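Local structure of neutral ceramidase (Pseudomonas aeruginosa, 2ZXC) at residues A[2-7]-A[290-295]; A[153-158]-A[273-278]; A[182-187]-A[197-202]; A[319-324]-A[465-470]; A[528-533]-A[540-545]. The protein hydrolyses the N-acyl linkage of ceramides to release sphingosine and a free fatty acid, binds one zinc ion per subunit, and also catalyses the reverse synthesis. One frame throughout, in Å; residues are numbered along the deposited sequence.

Contact 1 (A[2-7]-A[290-295])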
# COMPACT_ATOMS: atom_id res chain seq x y z
N ASP A 2 -14.17 34.33 4.25
CA ASP A 2 -13.78 33.01 4.82
C ASP A 2 -13.22 32.14 3.70
O ASP A 2 -13.16 32.56 2.55
CB ASP A 2 -15.01 32.34 5.46
CG ASP A 2 -14.76 31.91 6.89
OD1 ASP A 2 -15.74 31.88 7.68
OD2 ASP A 2 -13.60 31.58 7.24
N LEU A 3 -12.80 30.92 4.04
CA LEU A 3 -12.25 30.04 3.02
C LEU A 3 -13.26 28.98 2.60
O LEU A 3 -14.15 28.61 3.37
CB LEU A 3 -10.95 29.42 3.52
CG LEU A 3 -9.83 30.43 3.26
CD1 LEU A 3 -8.64 30.19 4.16
CD2 LEU A 3 -9.45 30.33 1.79
N PRO A 4 -13.13 28.48 1.36
CA PRO A 4 -14.04 27.46 0.83
C PRO A 4 -14.00 26.10 1.52
O PRO A 4 -15.03 25.44 1.66
CB PRO A 4 -13.64 27.38 -0.64
CG PRO A 4 -12.16 27.63 -0.58
CD PRO A 4 -12.07 28.79 0.38
N TYR A 5 -12.81 25.69 1.94
CA TYR A 5 -12.68 24.39 2.60
C TYR A 5 -11.87 24.42 3.88
O TYR A 5 -11.25 25.42 4.25
CB TYR A 5 -12.02 23.36 1.68
CG TYR A 5 -12.61 23.22 0.30
CD1 TYR A 5 -12.00 23.82 -0.81
CD2 TYR A 5 -13.77 22.47 0.09
CE1 TYR A 5 -12.52 23.67 -2.09
CE2 TYR A 5 -14.30 22.31 -1.19
CZ TYR A 5 -13.67 22.91 -2.27
OH TYR A 5 -14.20 22.75 -3.53
N ARG A 6 -11.90 23.28 4.55
CA ARG A 6 -11.15 23.04 5.76
C ARG A 6 -10.57 21.66 5.50
O ARG A 6 -11.22 20.82 4.89
CB ARG A 6 -12.07 23.00 6.98
CG ARG A 6 -12.62 24.36 7.38
CD ARG A 6 -13.86 24.23 8.25
NE ARG A 6 -13.62 23.46 9.47
CZ ARG A 6 -12.69 23.76 10.38
NH1 ARG A 6 -11.90 24.82 10.21
NH2 ARG A 6 -12.55 23.01 11.46
N PHE A 7 -9.33 21.45 5.92
CA PHE A 7 -8.73 20.15 5.73
C PHE A 7 -7.92 19.79 6.96
O PHE A 7 -7.46 20.66 7.70
CB PHE A 7 -7.86 20.13 4.47
CG PHE A 7 -6.78 21.17 4.46
CD1 PHE A 7 -5.61 21.00 5.19
CD2 PHE A 7 -6.93 22.32 3.69
CE1 PHE A 7 -4.61 21.96 5.15
CE2 PHE A 7 -5.94 23.28 3.64
CZ PHE A 7 -4.77 23.11 4.37
N GLU A 290 -7.14 26.18 -8.83
CA GLU A 290 -7.76 26.06 -7.52
C GLU A 290 -9.03 25.24 -7.59
O GLU A 290 -9.80 25.35 -8.55
CB GLU A 290 -8.06 27.45 -6.93
CG GLU A 290 -8.94 27.39 -5.68
CD GLU A 290 -8.98 28.70 -4.90
OE1 GLU A 290 -8.92 29.78 -5.53
OE2 GLU A 290 -9.08 28.64 -3.66
N VAL A 291 -9.23 24.40 -6.58
CA VAL A 291 -10.42 23.55 -6.51
C VAL A 291 -11.55 24.33 -5.83
O VAL A 291 -11.35 24.96 -4.79
CB VAL A 291 -10.13 22.27 -5.71
CG1 VAL A 291 -11.40 21.43 -5.61
CG2 VAL A 291 -9.00 21.48 -6.39
N LEU A 292 -12.73 24.28 -6.43
CA LEU A 292 -13.88 24.99 -5.89
C LEU A 292 -15.14 24.23 -6.24
O LEU A 292 -15.22 23.60 -7.30
CB LEU A 292 -13.95 26.40 -6.47
CG LEU A 292 -12.81 27.38 -6.19
CD1 LEU A 292 -12.97 28.61 -7.09
CD2 LEU A 292 -12.83 27.79 -4.72
N GLY A 293 -16.13 24.30 -5.36
CA GLY A 293 -17.37 23.60 -5.61
C GLY A 293 -17.70 22.64 -4.50
O GLY A 293 -16.92 22.45 -3.57
N GLU A 294 -18.87 22.03 -4.61
CA GLU A 294 -19.33 21.10 -3.59
C GLU A 294 -18.49 19.85 -3.42
O GLU A 294 -17.62 19.51 -4.24
CB GLU A 294 -20.77 20.67 -3.90
CG GLU A 294 -20.91 20.01 -5.26
CD GLU A 294 -22.25 19.33 -5.46
OE1 GLU A 294 -22.52 18.88 -6.59
OE2 GLU A 294 -23.02 19.25 -4.48
N LEU A 295 -18.76 19.18 -2.32
CA LEU A 295 -18.12 17.93 -1.96
C LEU A 295 -19.31 17.00 -2.02
O LEU A 295 -20.42 17.40 -1.68
CB LEU A 295 -17.61 18.00 -0.52
CG LEU A 295 -16.11 17.86 -0.27
CD1 LEU A 295 -15.33 18.87 -1.08
CD2 LEU A 295 -15.86 18.03 1.23
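Tyr-5 thrusts its phenol ring into the bend between Val-291 and Leu-295, and the way it is received illustrates how one aromatic side chain can link two distant segments. CG stands anti to the carbonyl carbon (chi1 -51°), which carries the ring away from strand 5-13 to the second segment. The phenol is the donor to Gly-293 O, 2.7 Å from Tyr-5 OH, and meets that oxygen tilted 20° from the carbonyl plane. At the CE1 edge, Tyr-5 CE1 comes 3.2 Å from Val-291 O, which lies near the ring plane. On the CE2 side an apolar partner takes over, Leu-295 CD1 resting obliquely 3.6 Å from Tyr-5 CE2. A looser touch at the surface adds Pro-4 CB to Leu-292 CD2 at 4.2 Å. Strands 5-13 and 289-291 both pair with strand 142-152, and from that strand Arg-145 forms a salt bridge with Glu-290. Leu-295 already belongs to the next sheet, so the tyrosine reaches the passage from one sheet to the other. The hydroxyl of a buried ring is satisfied by a main-chain carbonyl, which ties the path of the backbone to the phenol without calling on any polar side chain of the bend.

Contact 2 (A[153-158]-A[273-278]). Unlike the reference sequence in segment 153-158: Ser-157 (reference Asn).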
# COMPACT_ATOMS: atom_id res chain seq x y z
N LEU A 153 5.53 12.55 -16.07
CA LEU A 153 6.69 11.85 -15.53
C LEU A 153 6.88 10.65 -16.45
O LEU A 153 6.12 9.68 -16.40
CB LEU A 153 6.39 11.36 -14.11
CG LEU A 153 7.50 11.39 -13.05
CD1 LEU A 153 7.23 10.30 -12.03
CD2 LEU A 153 8.87 11.19 -13.68
N ARG A 154 7.89 10.73 -17.31
CA ARG A 154 8.17 9.67 -18.27
C ARG A 154 9.39 8.87 -17.90
O ARG A 154 9.77 7.95 -18.61
CB ARG A 154 8.38 10.29 -19.64
CG ARG A 154 7.15 10.97 -20.16
CD ARG A 154 7.43 11.86 -21.34
NE ARG A 154 6.16 12.23 -21.93
CZ ARG A 154 5.29 11.34 -22.40
NH1 ARG A 154 5.58 10.04 -22.35
NH2 ARG A 154 4.13 11.74 -22.90
N ASN A 155 10.01 9.21 -16.78
CA ASN A 155 11.21 8.50 -16.42
C ASN A 155 11.17 7.73 -15.10
O ASN A 155 12.20 7.41 -14.51
CB ASN A 155 12.41 9.48 -16.48
CG ASN A 155 12.76 10.10 -15.15
OD1 ASN A 155 13.94 10.22 -14.81
ND2 ASN A 155 11.75 10.52 -14.38
N ALA A 156 9.96 7.38 -14.65
CA ALA A 156 9.80 6.65 -13.40
C ALA A 156 9.04 5.33 -13.55
O ALA A 156 8.66 4.73 -12.55
CB ALA A 156 9.11 7.52 -12.37
N SER A 157 8.81 4.89 -14.79
CA SER A 157 8.07 3.65 -14.99
C SER A 157 8.20 3.09 -16.40
O SER A 157 8.67 3.77 -17.31
CB SER A 157 6.60 3.88 -14.69
OG SER A 157 6.04 4.81 -15.61
N ARG A 158 7.76 1.85 -16.55
CA ARG A 158 7.77 1.16 -17.84
C ARG A 158 6.70 0.09 -17.82
O ARG A 158 6.43 -0.53 -16.79
CB ARG A 158 9.14 0.53 -18.13
CG ARG A 158 9.57 -0.58 -17.20
CD ARG A 158 10.82 -1.28 -17.76
NE ARG A 158 10.51 -2.13 -18.90
CZ ARG A 158 9.99 -3.35 -18.81
NH1 ARG A 158 9.72 -3.87 -17.61
NH2 ARG A 158 9.72 -4.05 -19.90
N GLY A 273 11.55 7.10 -6.04
CA GLY A 273 10.78 7.91 -5.11
C GLY A 273 11.13 9.37 -5.32
O GLY A 273 10.28 10.26 -5.28
N LEU A 274 12.41 9.61 -5.57
CA LEU A 274 12.92 10.96 -5.79
C LEU A 274 12.26 11.58 -7.03
O LEU A 274 11.80 12.72 -6.99
CB LEU A 274 14.43 10.89 -5.95
CG LEU A 274 15.28 11.99 -5.31
CD1 LEU A 274 14.49 12.73 -4.23
CD2 LEU A 274 16.54 11.36 -4.73
N ARG A 275 12.21 10.83 -8.12
CA ARG A 275 11.61 11.34 -9.35
C ARG A 275 10.12 11.62 -9.18
O ARG A 275 9.60 12.58 -9.75
CB ARG A 275 11.86 10.36 -10.50
CG ARG A 275 13.34 10.23 -10.84
CD ARG A 275 13.61 9.21 -11.93
NE ARG A 275 15.04 9.12 -12.19
CZ ARG A 275 15.59 8.38 -13.14
NH1 ARG A 275 14.83 7.66 -13.95
NH2 ARG A 275 16.91 8.37 -13.29
N GLN A 276 9.43 10.80 -8.41
CA GLN A 276 8.01 11.03 -8.18
C GLN A 276 7.88 12.28 -7.31
O GLN A 276 7.03 13.13 -7.56
CB GLN A 276 7.34 9.84 -7.49
CG GLN A 276 7.36 8.56 -8.33
CD GLN A 276 6.71 7.39 -7.62
OE1 GLN A 276 5.49 7.30 -7.54
NE2 GLN A 276 7.53 6.49 -7.08
N PHE A 277 8.74 12.38 -6.30
CA PHE A 277 8.71 13.54 -5.41
C PHE A 277 8.97 14.83 -6.17
O PHE A 277 8.25 15.82 -6.01
CB PHE A 277 9.76 13.41 -4.31
CG PHE A 277 10.11 14.72 -3.68
CD1 PHE A 277 9.25 15.33 -2.77
CD2 PHE A 277 11.26 15.41 -4.07
CE1 PHE A 277 9.53 16.59 -2.26
CE2 PHE A 277 11.55 16.67 -3.57
CZ PHE A 277 10.67 17.26 -2.66
N ALA A 278 10.02 14.83 -6.99
CA ALA A 278 10.38 16.01 -7.77
C ALA A 278 9.22 16.51 -8.61
O ALA A 278 8.91 17.70 -8.60
CB ALA A 278 11.57 15.69 -8.67
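Leu-153 begins the loop by laying its CD1 methyl on the backbone of helix 265-286, 4.0 Å from Gln-276 CA and likewise close to Arg-275 O. Two residues on, Asn-155 meets Arg-275 twice, and the two encounters differ in kind. Its main-chain oxygen is the true acceptor: Arg-275 NH1 donates to Asn-155 O over 2.7 Å, with an angle of 150° at the hydrogen and the oxygen in the guanidinium plane. Its side-chain OD1 instead sits over one guanidinium face, 3.0 Å from Arg-275 CZ and at an angle too poor for a hydrogen bond, while ND2 lies beside CD; the amide and guanidinium planes are 15° apart. The arginine chain is extended from CG to NE, which carries the guanidinium out to Asn-155, and Glu-271, one turn earlier on the helix, holds NE in a salt bridge. Ala-156 then fills in beside the aliphatic root, its CB 4.4 Å from Arg-275 CB. Gln-276 directs its amide to Asn-219 and Lys-220, its side chain about 14 Å from the zinc ion. This is loop-on-helix packing within the N-terminal ceramidase family region, the loop between strands 142-152 and 158-159 resting on helix 265-286, whose arginine holds a loop carbonyl.

Contact 3 (A[182-187]-A[197-202])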
# COMPACT_ATOMS: atom_id res chain seq x y z
N MET A 182 0.75 12.62 -13.72
CA MET A 182 0.74 12.68 -12.27
C MET A 182 -0.21 13.83 -11.95
O MET A 182 -0.15 14.88 -12.60
CB MET A 182 2.12 13.00 -11.69
CG MET A 182 2.07 13.24 -10.18
SD MET A 182 3.61 13.73 -9.42
CE MET A 182 4.48 12.13 -9.32
N SER A 183 -1.09 13.61 -10.99
CA SER A 183 -2.02 14.65 -10.58
C SER A 183 -1.66 14.95 -9.13
O SER A 183 -1.21 14.06 -8.39
CB SER A 183 -3.47 14.16 -10.64
OG SER A 183 -3.87 13.86 -11.97
N VAL A 184 -1.84 16.20 -8.73
CA VAL A 184 -1.53 16.57 -7.36
C VAL A 184 -2.61 17.45 -6.80
O VAL A 184 -2.98 18.46 -7.40
CB VAL A 184 -0.20 17.33 -7.25
CG1 VAL A 184 0.00 17.79 -5.81
CG2 VAL A 184 0.95 16.44 -7.69
N LEU A 185 -3.14 17.06 -5.65
CA LEU A 185 -4.14 17.85 -4.97
C LEU A 185 -3.37 18.39 -3.78
O LEU A 185 -2.98 17.63 -2.89
CB LEU A 185 -5.31 16.98 -4.49
CG LEU A 185 -6.38 17.66 -3.62
CD1 LEU A 185 -7.01 18.82 -4.37
CD2 LEU A 185 -7.45 16.64 -3.24
N SER A 186 -3.10 19.69 -3.79
CA SER A 186 -2.35 20.32 -2.71
C SER A 186 -3.26 21.02 -1.71
O SER A 186 -4.32 21.54 -2.08
CB SER A 186 -1.34 21.31 -3.29
OG SER A 186 -1.96 22.21 -4.20
N PHE A 187 -2.85 21.03 -0.45
CA PHE A 187 -3.60 21.67 0.62
C PHE A 187 -2.80 22.87 1.12
O PHE A 187 -1.68 22.72 1.61
CB PHE A 187 -3.87 20.68 1.76
CG PHE A 187 -4.63 19.45 1.32
CD1 PHE A 187 -3.99 18.42 0.64
CD2 PHE A 187 -6.00 19.35 1.55
CE1 PHE A 187 -4.71 17.31 0.17
CE2 PHE A 187 -6.72 18.24 1.10
CZ PHE A 187 -6.07 17.22 0.40
N ALA A 197 -0.06 17.30 0.62
CA ALA A 197 -0.46 17.00 -0.75
C ALA A 197 -0.63 15.50 -0.99
O ALA A 197 -0.08 14.66 -0.26
CB ALA A 197 0.57 17.55 -1.73
N ILE A 198 -1.41 15.20 -2.02
CA ILE A 198 -1.64 13.83 -2.44
C ILE A 198 -1.22 13.81 -3.90
O ILE A 198 -1.71 14.61 -4.70
CB ILE A 198 -3.13 13.42 -2.40
CG1 ILE A 198 -3.66 13.49 -0.97
CG2 ILE A 198 -3.28 12.01 -2.97
CD1 ILE A 198 -5.17 13.32 -0.88
N SER A 199 -0.28 12.94 -4.22
CA SER A 199 0.20 12.80 -5.59
C SER A 199 -0.32 11.48 -6.14
O SER A 199 -0.27 10.45 -5.46
CB SER A 199 1.72 12.81 -5.61
OG SER A 199 2.21 12.27 -6.83
N TRP A 200 -0.84 11.51 -7.36
CA TRP A 200 -1.36 10.32 -8.02
C TRP A 200 -0.50 10.04 -9.25
O TRP A 200 -0.38 10.89 -10.13
CB TRP A 200 -2.82 10.52 -8.46
CG TRP A 200 -3.81 10.41 -7.35
CD1 TRP A 200 -4.30 9.26 -6.80
CD2 TRP A 200 -4.43 11.49 -6.64
NE1 TRP A 200 -5.18 9.55 -5.79
CE2 TRP A 200 -5.28 10.91 -5.67
CE3 TRP A 200 -4.35 12.88 -6.72
CZ2 TRP A 200 -6.05 11.68 -4.79
CZ3 TRP A 200 -5.11 13.65 -5.85
CH2 TRP A 200 -5.95 13.05 -4.89
N PHE A 201 0.10 8.85 -9.30
CA PHE A 201 0.94 8.47 -10.42
C PHE A 201 1.10 6.95 -10.42
O PHE A 201 1.41 6.36 -9.39
CB PHE A 201 2.29 9.16 -10.31
CG PHE A 201 3.29 8.70 -11.33
CD1 PHE A 201 4.25 7.74 -10.99
CD2 PHE A 201 3.28 9.21 -12.62
CE1 PHE A 201 5.17 7.29 -11.93
CE2 PHE A 201 4.20 8.77 -13.58
CZ PHE A 201 5.15 7.81 -13.23
N PRO A 202 0.86 6.30 -11.57
CA PRO A 202 0.96 4.85 -11.75
C PRO A 202 2.35 4.25 -11.86
O PRO A 202 3.14 4.62 -12.72
CB PRO A 202 0.20 4.59 -13.05
CG PRO A 202 -0.59 5.77 -13.27
CD PRO A 202 0.24 6.91 -12.76
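Trp-200 turns the edge of its indole to the partner strand, CZ3 lying 3.6 Å from Leu-185 CB and Ser-183 O also near the ring plane, while Ile-198 CG2 of its own strand lies over one face, offset to the rim. Phe-187 likewise presents an edge, its CE1 4.1 Å from Ile-198 CG1. Phe-201 crosses Met-182 at about a right angle; the methionine chain is extended as far as SD, 3.3 Å from Ser-199 OG, then bends (chi3 -78°) to bring CE to 3.8 Å from Phe-201 CB. The backbones pair in regular antiparallel fashion, Ser-183 with Trp-200 and Leu-185 with Ile-198 as hydrogen-bonded pairs, Trp-200 N to Ser-183 O being the shortest bond at 2.8 Å. Val-184 with Ser-199 and Ser-186 with Ala-197 alternate with these as non-hydrogen-bonded pairs, and Val-184 CG1 reaches across to Ala-197 CB, 4.1 Å away. The hairpin lies inside a larger mixed sheet: strand 142-152 flanks 181-189, 238-242 runs parallel beside 194-200, and helix 265-286 covers Met-182, Val-184 and Phe-201.

Contact 4 (A[319-324]-A[465-470])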
# COMPACT_ATOMS: atom_id res chain seq x y z
N ARG A 319 -23.94 -9.39 -21.38
CA ARG A 319 -23.02 -10.35 -20.76
C ARG A 319 -23.18 -10.35 -19.25
O ARG A 319 -23.72 -9.41 -18.67
CB ARG A 319 -21.56 -9.99 -21.05
CG ARG A 319 -21.23 -9.79 -22.50
CD ARG A 319 -21.41 -11.05 -23.30
NE ARG A 319 -20.83 -10.88 -24.62
CZ ARG A 319 -19.98 -11.75 -25.15
NH1 ARG A 319 -19.64 -12.84 -24.47
NH2 ARG A 319 -19.46 -11.52 -26.35
N GLN A 320 -22.69 -11.41 -18.64
CA GLN A 320 -22.71 -11.56 -17.19
C GLN A 320 -21.30 -11.94 -16.79
O GLN A 320 -20.66 -12.77 -17.45
CB GLN A 320 -23.69 -12.65 -16.76
CG GLN A 320 -25.14 -12.22 -16.83
CD GLN A 320 -26.10 -13.23 -16.23
OE1 GLN A 320 -27.28 -12.95 -16.05
NE2 GLN A 320 -25.59 -14.42 -15.92
N LEU A 321 -20.80 -11.32 -15.74
CA LEU A 321 -19.46 -11.59 -15.23
C LEU A 321 -19.34 -13.06 -14.83
O LEU A 321 -20.30 -13.66 -14.37
CB LEU A 321 -19.20 -10.70 -14.01
CG LEU A 321 -18.07 -9.68 -14.01
CD1 LEU A 321 -17.90 -9.05 -15.38
CD2 LEU A 321 -18.37 -8.63 -12.96
N CYS A 322 -18.15 -13.64 -15.01
CA CYS A 322 -17.93 -15.03 -14.63
C CYS A 322 -17.58 -15.02 -13.15
O CYS A 322 -17.23 -13.97 -12.59
CB CYS A 322 -16.73 -15.64 -15.37
SG CYS A 322 -16.39 -15.07 -17.05
N THR A 323 -17.66 -16.18 -12.50
CA THR A 323 -17.25 -16.26 -11.11
C THR A 323 -15.73 -16.25 -11.21
O THR A 323 -15.19 -16.61 -12.25
CB THR A 323 -17.72 -17.56 -10.44
OG1 THR A 323 -17.58 -18.65 -11.35
CG2 THR A 323 -19.16 -17.45 -10.00
N ALA A 324 -15.06 -15.83 -10.15
CA ALA A 324 -13.60 -15.72 -10.14
C ALA A 324 -12.77 -16.96 -10.51
O ALA A 324 -13.07 -18.08 -10.10
CB ALA A 324 -13.15 -15.21 -8.78
N THR A 465 -7.27 -11.46 -14.14
CA THR A 465 -8.47 -10.64 -14.25
C THR A 465 -9.55 -11.67 -13.94
O THR A 465 -10.07 -12.36 -14.82
CB THR A 465 -8.61 -10.05 -15.66
OG1 THR A 465 -7.55 -9.10 -15.86
CG2 THR A 465 -9.95 -9.35 -15.83
N LEU A 466 -9.83 -11.78 -12.64
CA LEU A 466 -10.76 -12.74 -12.05
C LEU A 466 -12.11 -13.04 -12.68
O LEU A 466 -12.46 -14.21 -12.88
CB LEU A 466 -11.02 -12.37 -10.59
CG LEU A 466 -9.83 -12.22 -9.64
CD1 LEU A 466 -10.35 -11.92 -8.23
CD2 LEU A 466 -9.01 -13.51 -9.63
N TYR A 467 -12.87 -12.01 -12.98
CA TYR A 467 -14.22 -12.21 -13.47
C TYR A 467 -14.47 -12.35 -14.97
O TYR A 467 -15.60 -12.16 -15.42
CB TYR A 467 -15.10 -11.11 -12.87
CG TYR A 467 -14.82 -10.93 -11.39
CD1 TYR A 467 -15.26 -11.86 -10.45
CD2 TYR A 467 -14.04 -9.87 -10.94
CE1 TYR A 467 -14.94 -11.73 -9.09
CE2 TYR A 467 -13.70 -9.73 -9.60
CZ TYR A 467 -14.15 -10.66 -8.68
OH TYR A 467 -13.79 -10.53 -7.35
N GLY A 468 -13.44 -12.70 -15.72
CA GLY A 468 -13.63 -12.88 -17.15
C GLY A 468 -13.23 -11.70 -18.02
O GLY A 468 -12.85 -10.64 -17.52
N PRO A 469 -13.33 -11.86 -19.35
CA PRO A 469 -12.98 -10.85 -20.34
C PRO A 469 -13.70 -9.51 -20.21
O PRO A 469 -13.18 -8.47 -20.65
CB PRO A 469 -13.30 -11.54 -21.67
CG PRO A 469 -14.48 -12.41 -21.31
CD PRO A 469 -14.01 -13.01 -19.99
N TRP A 470 -14.88 -9.52 -19.60
CA TRP A 470 -15.65 -8.29 -19.46
C TRP A 470 -15.57 -7.62 -18.10
O TRP A 470 -16.41 -6.79 -17.76
CB TRP A 470 -17.11 -8.55 -19.83
CG TRP A 470 -17.23 -9.07 -21.21
CD1 TRP A 470 -17.61 -10.33 -21.59
CD2 TRP A 470 -16.86 -8.38 -22.41
NE1 TRP A 470 -17.51 -10.46 -22.95
CE2 TRP A 470 -17.05 -9.28 -23.48
CE3 TRP A 470 -16.39 -7.09 -22.68
CZ2 TRP A 470 -16.77 -8.93 -24.82
CZ3 TRP A 470 -16.11 -6.74 -24.01
CH2 TRP A 470 -16.31 -7.66 -25.06
O HOH W 1 -17.21 -13.41 -24.55
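Cys-322 and Tyr-467 join the backbones of two irregular segments, one leaving the short strand 319-320, the other making a type I turn from Thr-465 to Gly-468 before Trp-470 takes the N-cap of helix 471-488. Cys-322 N donates to Tyr-467 O at 3.0 Å, 43° out of the carbonyl plane and off the lone-pair direction. A CA-H...O contact follows, with Ala-324 CA 3.3 Å from Leu-466 O. Gly-468 adopts a positive phi, its CA 3.5 Å from Cys-322 SG (bonded to Cys-370); the sulfur and the preceding carbonyl leave no room for a side chain. The Tyr-467 ring has Leu-466 CB over one face and Cys-322 O at its edge, while its OH continues to Pro-390 O. At its root, Leu-321 CG packs 3.5 Å from Tyr-467 CB. At the other end, Arg-319 CG makes a CH-pi contact over the Trp-470 face, 4.0 Å from the centroid of the five-membered ring; the bend at chi2 (-64°) then brings the guanidinium over NE1, those planes 53° apart. Asp-315 forms a salt bridge with Arg-319 NH2, and Arg-452 a cation-pi contact with the indole. A turn leading into a helix, packed against a disulfide-tethered loop, lies near the active site: the Leu-466 side chain is about 12 Å from the zinc ion and about 7 Å from the side chains of zinc ligand Tyr-448 and Tyr-445, a probable substrate-binding residue.

Contact 5 (A[528-533]-A[540-545])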
# COMPACT_ATOMS: atom_id res chain seq x y z
N GLN A 528 28.07 -6.33 19.40
CA GLN A 528 29.03 -5.63 18.57
C GLN A 528 28.98 -4.13 18.83
O GLN A 528 28.00 -3.46 18.50
CB GLN A 528 28.76 -5.89 17.08
CG GLN A 528 29.81 -5.32 16.14
CD GLN A 528 29.47 -5.54 14.67
OE1 GLN A 528 29.14 -6.66 14.26
NE2 GLN A 528 29.57 -4.49 13.87
N GLN A 529 30.06 -3.61 19.41
CA GLN A 529 30.17 -2.19 19.72
C GLN A 529 30.66 -1.43 18.49
O GLN A 529 31.37 -1.98 17.65
CB GLN A 529 31.15 -1.98 20.88
CG GLN A 529 30.71 -2.58 22.21
CD GLN A 529 29.75 -1.69 22.95
OE1 GLN A 529 29.25 -0.70 22.40
NE2 GLN A 529 29.47 -2.02 24.20
N PRO A 530 30.29 -0.14 18.37
CA PRO A 530 30.73 0.67 17.23
C PRO A 530 32.23 0.94 17.30
O PRO A 530 32.83 0.82 18.37
CB PRO A 530 29.91 1.95 17.38
CG PRO A 530 29.78 2.07 18.87
CD PRO A 530 29.44 0.65 19.28
N ARG A 531 32.82 1.32 16.18
CA ARG A 531 34.25 1.63 16.14
C ARG A 531 34.47 2.92 16.92
O ARG A 531 33.52 3.61 17.28
CB ARG A 531 34.73 1.77 14.69
CG ARG A 531 34.31 0.61 13.80
CD ARG A 531 35.23 0.41 12.60
NE ARG A 531 34.78 1.08 11.37
CZ ARG A 531 34.76 2.40 11.19
NH1 ARG A 531 34.34 2.90 10.03
NH2 ARG A 531 35.15 3.22 12.16
N GLU A 532 35.73 3.25 17.19
CA GLU A 532 36.04 4.45 17.95
C GLU A 532 35.44 5.69 17.28
O GLU A 532 34.81 6.52 17.94
CB GLU A 532 37.55 4.61 18.09
CG GLU A 532 37.98 5.67 19.10
CD GLU A 532 39.49 5.76 19.25
OE1 GLU A 532 40.12 4.71 19.52
OE2 GLU A 532 40.05 6.87 19.11
N SER A 533 35.61 5.80 15.97
CA SER A 533 35.09 6.94 15.24
C SER A 533 34.68 6.61 13.81
O SER A 533 35.12 5.61 13.24
CB SER A 533 36.12 8.07 15.21
OG SER A 533 37.26 7.69 14.45
N VAL A 540 27.58 2.74 10.20
CA VAL A 540 27.84 2.23 11.54
C VAL A 540 26.94 1.01 11.72
O VAL A 540 25.73 1.09 11.52
CB VAL A 540 27.47 3.30 12.60
CG1 VAL A 540 27.84 2.81 14.00
CG2 VAL A 540 28.17 4.61 12.28
N THR A 541 27.55 -0.13 12.07
CA THR A 541 26.79 -1.35 12.29
C THR A 541 27.01 -1.80 13.72
O THR A 541 28.15 -1.93 14.18
CB THR A 541 27.21 -2.48 11.34
OG1 THR A 541 26.95 -2.09 9.99
CG2 THR A 541 26.43 -3.76 11.66
N VAL A 542 25.92 -2.05 14.42
CA VAL A 542 25.95 -2.47 15.81
C VAL A 542 24.96 -3.62 16.02
O VAL A 542 24.01 -3.76 15.24
CB VAL A 542 25.60 -1.26 16.70
CG1 VAL A 542 24.98 -1.70 17.99
CG2 VAL A 542 26.85 -0.43 16.95
N ALA A 543 25.17 -4.45 17.04
CA ALA A 543 24.28 -5.59 17.29
C ALA A 543 23.96 -5.82 18.77
O ALA A 543 24.80 -5.59 19.64
CB ALA A 543 24.86 -6.85 16.68
N PHE A 544 22.75 -6.30 19.03
CA PHE A 544 22.28 -6.56 20.39
C PHE A 544 21.62 -7.92 20.56
O PHE A 544 21.16 -8.53 19.59
CB PHE A 544 21.22 -5.52 20.79
CG PHE A 544 21.73 -4.11 20.88
CD1 PHE A 544 22.08 -3.57 22.11
CD2 PHE A 544 21.80 -3.32 19.74
CE1 PHE A 544 22.49 -2.24 22.20
CE2 PHE A 544 22.22 -1.99 19.82
CZ PHE A 544 22.56 -1.45 21.06
N VAL A 545 21.59 -8.39 21.80
CA VAL A 545 20.92 -9.63 22.13
C VAL A 545 19.48 -9.14 22.26
O VAL A 545 19.20 -8.19 23.00
CB VAL A 545 21.40 -10.17 23.49
CG1 VAL A 545 20.52 -11.34 23.92
CG2 VAL A 545 22.87 -10.61 23.38
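Main-chain pairing comes first: Gln-528 and Ala-543 form one antiparallel hydrogen-bonded pair, but both bonds are weak, Gln-528 N to Ala-543 O spanning 3.4 Å and Ala-543 N to Gln-528 O 3.3 Å. Among polar side chains, Gln-528 has CG anti to its own nitrogen (chi1 -174°) and stays extended, which lays the chain along strand 539-546 until NE2 comes 2.9 Å from Thr-541 O. Its CB meanwhile rests 4.0 Å from Ala-543 CB, the two side chains sharing one face of the sheet. Apolar packing is the work of Pro-530, whose CD touches Val-542 CG2 at 3.6 Å and whose CB lies 4.1 Å from Val-540 CG1. Phe-639 of strand 629-642 also meets this proline, and Arg-637 of that strand binds Pro-530 O, so the loop is held from the facing sheet as well. The chemistry implies an edge strand parting from its neighbour: pairing is already long at Gln-528, proline offers no N-H to extend it, and valine contacts take over as the chain crosses to strand 533-535 of the other sheet, consistent with an immunoglobulin-like sandwich.

Contacts 2, 3 and 4 are buried, contacts 1 and 5 only partly, and chemistry follows the elements joined. Contacts 1 and 3 reach the same sheet and touch through Phe-7 with Phe-187 and Val-291 with Leu-185; the hairpin of contact 3 is bound by main-chain pairs, whereas contact 1, partly buried where one sheet passes to the next, depends on one phenol. Contact 2 abuts contact 3, sharing the packing round Phe-201, but has an arginine in place of strand pairing. Contact 4, about 16 Å from either at nearest atoms, is irregular, tied by a disulfide and aromatic rings. Contact 5 stands apart in the C-terminal region, its centre 56 Å from that of contact 4; its backbone bonds, at a sheet edge, are weak.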